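Local coordinates for protein alpha-amylase (Eisenia fetida, PDB 6M4K) that probably catalyses the internal hydrolysis of alpha-1,4-glucosidic linkages in starch-like polysaccharides, as a calcium-binding member of glycosyl hydrolase family 13, at residues H106-G111 with N119-D124; Y449-S454 with A468-V473. One frame throughout, in Å; residues are numbered along the deposited sequence.

Contact 1 of 2, residues H106-G111 with N119-D124; sequences HMTGGG and NSFDGD
Gly-111 O is gripped where strand 120-122 ends, by Gly-123 just beyond it and by Asp-122: Gly-123 N hydrogen-bonds to Gly-111 O at 2.8 Å, arriving almost head-on to the carbonyl, and a C-H...O contact joins it (Asp-122 CA to Gly-111 O 3.5 Å). Donation then reverses, Gly-111 N giving its hydrogen to Asp-124 OD1 at 3.1 Å. This bond is straight (175°), although the amide stands above the carboxylate, 51° out of its plane. An Asx turn shapes the chain at 122-124: Asp-122 OD1 takes Asp-124 N at 2.8 Å and also the amide of Ser-125.

Further back, the two segments meet closely because Gly-123 lacks a side chain. Gly-123 CA points a hydrogen at Gly-109 O, 3.4 Å away, where a CB would collide with that oxygen and with Gly-110 CA. Gly-109 O also accepts from Thr-108 OG1 at 2.8 Å, in the carbonyl plane on a lone pair. Thr-108 OG1 lies between its own N and carbonyl carbon (chi1 66°), which turns the methyl CG2 over a face of the Phe-121 ring, in one of that residue's two modelled conformers, as a CH-pi contact. Tyr-128 OH also hydrogen-bonds Thr-108 OG1, and Arg-169 binds Gly-123 O.

Both segments belong to the long excursion after the third barrel strand, which forms domain B in alpha-amylases. Of the two opposed bonds through Gly-111, one is main chain to main chain and the other amide to carboxylate; the close approach depends on the bare Gly-123, while Thr-108 and Phe-121 fill the flank.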
loop_
_atom_site.group_PDB
_atom_site.type_symbol
_atom_site.label_atom_id
_atom_site.label_comp_id
_atom_site.label_asym_id
_atom_site.label_seq_id
_atom_site.Cartn_x
_atom_site.Cartn_y
_atom_site.Cartn_z
ATOM N N HIS A 106 13.193 -9.148 -12.155
ATOM C CA HIS A 106 13.059 -9.544 -13.545
ATOM C C HIS A 106 13.167 -8.313 -14.421
ATOM O O HIS A 106 13.189 -7.173 -13.947
ATOM C CB HIS A 106 11.715 -10.229 -13.747
ATOM C CG HIS A 106 10.560 -9.439 -13.219
ATOM N ND1 HIS A 106 9.972 -9.702 -11.998
ATOM C CD2 HIS A 106 9.899 -8.378 -13.740
ATOM C CE1 HIS A 106 8.987 -8.840 -11.801
ATOM N NE2 HIS A 106 8.922 -8.026 -12.842
ATOM N N MET A 107 13.257 -8.573 -15.724
ATOM C CA MET A 107 13.167 -7.529 -16.737
ATOM C C MET A 107 11.825 -7.645 -17.459
ATOM O O MET A 107 10.771 -7.509 -16.829
ATOM C CB MET A 107 14.383 -7.575 -17.670
ATOM C CG MET A 107 15.707 -7.305 -16.965
ATOM S SD MET A 107 15.813 -5.703 -16.125
ATOM C CE MET A 107 16.036 -4.589 -17.524
ATOM N N THR A 108 11.823 -7.905 -18.762
ATOM C CA THR A 108 10.573 -8.059 -19.493
ATOM C C THR A 108 10.234 -9.532 -19.666
ATOM O O THR A 108 11.036 -10.423 -19.362
ATOM C CB THR A 108 10.653 -7.421 -20.887
ATOM O OG1 THR A 108 11.601 -8.149 -21.694
ATOM C CG2 THR A 108 11.063 -5.973 -20.791
ATOM N N GLY A 109 9.038 -9.775 -20.199
ATOM C CA GLY A 109 8.713 -11.060 -20.778
ATOM C C GLY A 109 9.347 -11.214 -22.149
ATOM O O GLY A 109 10.268 -10.485 -22.531
ATOM N N GLY A 110 8.837 -12.186 -22.900
ATOM C CA GLY A 110 9.315 -12.408 -24.250
ATOM C C GLY A 110 8.946 -11.278 -25.193
ATOM O O GLY A 110 8.159 -10.377 -24.892
ATOM N N GLY A 111 9.531 -11.338 -26.386
ATOM C CA GLY A 111 9.307 -10.306 -27.376
ATOM C C GLY A 111 10.358 -9.220 -27.323
ATOM O O GLY A 111 11.261 -9.200 -26.483
ATOM N N ASN A 119 15.265 2.849 -25.008
ATOM C CA ASN A 119 16.231 1.761 -25.076
ATOM C C ASN A 119 15.565 0.464 -25.513
ATOM O O ASN A 119 14.396 0.204 -25.210
ATOM C CB ASN A 119 16.926 1.586 -23.726
ATOM C CG ASN A 119 17.890 2.714 -23.436
ATOM O OD1 ASN A 119 18.802 2.986 -24.227
ATOM N ND2 ASN A 119 17.680 3.404 -22.324
ATOM N N SER A 120 16.341 -0.388 -26.180
ATOM C CA SER A 120 15.840 -1.666 -26.669
ATOM C C SER A 120 15.710 -2.693 -25.546
ATOM O O SER A 120 16.487 -2.704 -24.584
ATOM C CB SER A 120 16.785 -2.227 -27.736
ATOM O OG SER A 120 16.286 -3.434 -28.303
ATOM N N PHE A 121 14.727 -3.579 -25.694
ATOM C CA PHE A 121 14.672 -4.822 -24.939
ATOM C C PHE A 121 14.431 -5.975 -25.899
ATOM O O PHE A 121 13.789 -5.813 -26.941
ATOM C CB PHE A 121 13.575 -4.839 -23.849
ATOM C CG PHE A 121 12.169 -4.988 -24.380
ATOM C CD1 PHE A 121 11.427 -3.866 -24.707
ATOM C CD2 PHE A 121 11.574 -6.237 -24.518
ATOM C CE1 PHE A 121 10.136 -3.977 -25.176
ATOM C CE2 PHE A 121 10.284 -6.355 -24.996
ATOM C CZ PHE A 121 9.562 -5.221 -25.332
ATOM N N ASP A 122 14.941 -7.145 -25.534
ATOM C CA ASP A 122 14.627 -8.352 -26.280
ATOM C C ASP A 122 14.599 -9.492 -25.271
ATOM O O ASP A 122 15.653 -9.971 -24.839
ATOM C CB ASP A 122 15.640 -8.594 -27.389
ATOM C CG ASP A 122 15.171 -9.640 -28.369
ATOM O OD1 ASP A 122 14.521 -10.616 -27.953
ATOM O OD2 ASP A 122 15.438 -9.478 -29.574
ATOM N N GLY A 123 13.392 -9.900 -24.885
ATOM C CA GLY A 123 13.250 -11.020 -23.980
ATOM C C GLY A 123 13.536 -12.359 -24.611
ATOM O O GLY A 123 13.633 -13.357 -23.892
ATOM N N ASP A 124 13.657 -12.408 -25.941
ATOM C CA ASP A 124 13.993 -13.661 -26.607
ATOM C C ASP A 124 15.498 -13.900 -26.619
ATOM O O ASP A 124 15.950 -15.042 -26.469
ATOM C CB ASP A 124 13.442 -13.661 -28.033
ATOM C CG ASP A 124 11.931 -13.481 -28.082
ATOM O OD1 ASP A 124 11.248 -13.804 -27.090
ATOM O OD2 ASP A 124 11.416 -13.037 -29.129
#

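Contact 2 of 2, residues Y449-S454 with A468-V473; sequences YCDVIS and ACRATV
In the C-terminal all-beta domain, the two legs of the long loop joining strands 447-449 and 473-475 are zipped together, starting at the antiparallel hydrogen-bonded pair Tyr-449 and Val-473. Tyr-449 N reaches Val-473 O at 2.9 Å, and Val-473 N returns to Tyr-449 O at 2.8 Å. Beyond this pair a water bridges Asp-451 N and Arg-470 O.

Farther along, Ser-454 OG bonds both ways: it accepts from Arg-470 N at 3.0 Å and donates to Asp-451 OD2 at 2.7 Å, approaching from above the carboxylate plane. Asp-451 CG lies anti to the backbone N (chi1 166°), carrying the carboxylate toward Arg-470. Asp-451 OD2 faces the guanidinium edge in a long salt bridge to Arg-470 NE (3.7 Å), the two planes 33° apart. A second water links the pair; Arg-470 NH2 goes on to Asn-490 O. Asp-451 OD1 closes an Asx turn on Ile-453 N and accepts from Ala-494 N. An alanine in place of Asp-451 would probably leave the Ser-454 hydroxyl and Arg-470 NE without their carboxylate and open the Asx turn.

Disulfides Cys-450 to Cys-462 and Cys-455 to Cys-469 tie each leg to the intervening loop; the buried carboxylate is satisfied by Ser-454, Ile-453 and Ala-494 while facing Arg-470.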
loop_
_atom_site.group_PDB
_atom_site.type_symbol
_atom_site.label_atom_id
_atom_site.label_comp_id
_atom_site.label_asym_id
_atom_site.label_seq_id
_atom_site.Cartn_x
_atom_site.Cartn_y
_atom_site.Cartn_z
ATOM N N TYR A 449 -18.185 16.275 21.670
ATOM C CA TYR A 449 -17.389 15.758 20.567
ATOM C C TYR A 449 -18.242 15.632 19.314
ATOM O O TYR A 449 -19.456 15.433 19.393
ATOM C CB TYR A 449 -16.845 14.367 20.905
ATOM C CG TYR A 449 -15.858 14.315 22.047
ATOM C CD1 TYR A 449 -16.276 14.397 23.372
ATOM C CD2 TYR A 449 -14.502 14.145 21.799
ATOM C CE1 TYR A 449 -15.369 14.333 24.409
ATOM C CE2 TYR A 449 -13.591 14.073 22.825
ATOM C CZ TYR A 449 -14.023 14.170 24.128
ATOM O OH TYR A 449 -13.109 14.095 25.142
ATOM N N CYS A 450 -17.601 15.727 18.155
ATOM C CA CYS A 450 -18.259 15.488 16.881
ATOM C C CYS A 450 -17.781 14.172 16.284
ATOM O O CYS A 450 -16.616 13.786 16.437
ATOM C CB CYS A 450 -17.956 16.597 15.875
ATOM S SG CYS A 450 -18.286 18.257 16.478
ATOM N N ASP A 451 -18.690 13.500 15.584
ATOM C CA ASP A 451 -18.348 12.297 14.840
ATOM C C ASP A 451 -17.513 12.685 13.626
ATOM O O ASP A 451 -18.023 13.282 12.672
ATOM C CB ASP A 451 -19.622 11.590 14.401
ATOM C CG ASP A 451 -19.356 10.534 13.360
ATOM O OD1 ASP A 451 -18.311 9.854 13.471
ATOM O OD2 ASP A 451 -20.160 10.386 12.422
ATOM N N VAL A 452 -16.227 12.322 13.639
ATOM C CA VAL A 452 -15.338 12.721 12.550
ATOM C C VAL A 452 -15.543 11.898 11.293
ATOM O O VAL A 452 -14.985 12.237 10.245
ATOM C CB VAL A 452 -13.856 12.781 12.969
ATOM C CG1 VAL A 452 -13.676 13.759 14.103
ATOM C CG2 VAL A 452 -13.341 11.390 13.345
ATOM N N ILE A 453 -16.349 10.836 11.362
ATOM C CA ILE A 453 -16.706 10.126 10.139
ATOM C C ILE A 453 -17.625 10.985 9.277
ATOM O O ILE A 453 -17.462 11.053 8.057
ATOM C CB ILE A 453 -17.344 8.762 10.466
ATOM C CG1 ILE A 453 -16.378 7.886 11.272
ATOM C CG2 ILE A 453 -17.790 8.046 9.186
ATOM C CD1 ILE A 453 -15.106 7.534 10.536
ATOM N N SER A 454 -18.605 11.647 9.904
ATOM C CA SER A 454 -19.607 12.433 9.187
ATOM C C SER A 454 -19.359 13.936 9.228
ATOM O O SER A 454 -19.885 14.654 8.366
ATOM C CB SER A 454 -21.009 12.142 9.744
ATOM O OG SER A 454 -21.139 12.531 11.098
ATOM N N ALA A 468 -24.202 15.316 6.054
ATOM C CA ALA A 468 -24.816 14.339 6.943
ATOM C C ALA A 468 -24.119 14.292 8.299
ATOM O O ALA A 468 -24.132 13.257 8.970
ATOM C CB ALA A 468 -24.861 12.953 6.296
ATOM N N CYS A 469 -23.515 15.402 8.720
ATOM C CA CYS A 469 -22.843 15.437 10.014
ATOM C C CYS A 469 -23.835 15.117 11.125
ATOM O O CYS A 469 -24.901 15.736 11.225
ATOM C CB CYS A 469 -22.199 16.810 10.233
ATOM S SG CYS A 469 -21.579 17.182 11.903
ATOM N N ARG A 470 -23.495 14.123 11.941
ATOM C CA ARG A 470 -24.394 13.615 12.964
ATOM C C ARG A 470 -24.460 14.563 14.156
ATOM O O ARG A 470 -23.625 15.458 14.329
ATOM C CB ARG A 470 -23.944 12.230 13.446
ATOM C CG ARG A 470 -23.992 11.151 12.381
ATOM C CD ARG A 470 -23.651 9.779 12.949
ATOM N NE ARG A 470 -23.440 8.797 11.885
ATOM C CZ ARG A 470 -24.414 8.141 11.260
ATOM N NH1 ARG A 470 -25.683 8.359 11.584
ATOM N NH2 ARG A 470 -24.119 7.271 10.301
ATOM N N ALA A 471 -25.476 14.344 14.987
ATOM C CA ALA A 471 -25.617 15.100 16.218
ATOM C C ALA A 471 -24.391 14.922 17.105
ATOM O O ALA A 471 -23.715 13.889 17.083
ATOM C CB ALA A 471 -26.866 14.644 16.975
ATOM N N THR A 472 -24.121 15.949 17.899
ATOM C CA THR A 472 -22.970 15.953 18.785
ATOM C C THR A 472 -23.053 14.817 19.800
ATOM O O THR A 472 -24.125 14.508 20.328
ATOM C CB THR A 472 -22.942 17.297 19.509
ATOM O OG1 THR A 472 -22.211 18.250 18.725
ATOM C CG2 THR A 472 -22.322 17.148 20.858
ATOM N N VAL A 473 -21.907 14.197 20.078
ATOM C CA VAL A 473 -21.796 13.131 21.064
ATOM C C VAL A 473 -21.324 13.736 22.381
ATOM O O VAL A 473 -20.256 14.358 22.439
ATOM C CB VAL A 473 -20.823 12.040 20.591
ATOM C CG1 VAL A 473 -20.611 11.020 21.686
ATOM C CG2 VAL A 473 -21.326 11.384 19.313
HETATM O O HOH W 1 -21.294 14.544 15.675
HETATM O O HOH W 2 -20.970 8.438 10.798
HETATM O O HOH W 3 -21.551 14.260 6.068
#

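Contact 1 closes before contact 2 opens, and the two lie on opposite sides of the chain's centre, with their centres about 55 Å apart and their nearest atoms about 37 Å apart. They share no sheet. Contact 1 sits in the excursion between strands 97-102 and 196-199 of the eight-stranded barrel, where Gly-109 lies not far from the calcium site without being part of it. Contact 2 belongs to the C-terminal all-beta domain, away from the annotated sites, with Ile-453 packing on helix 389-401. Each pins a loop back on itself within its own domain, so they fasten loops in two separate domains and do not touch.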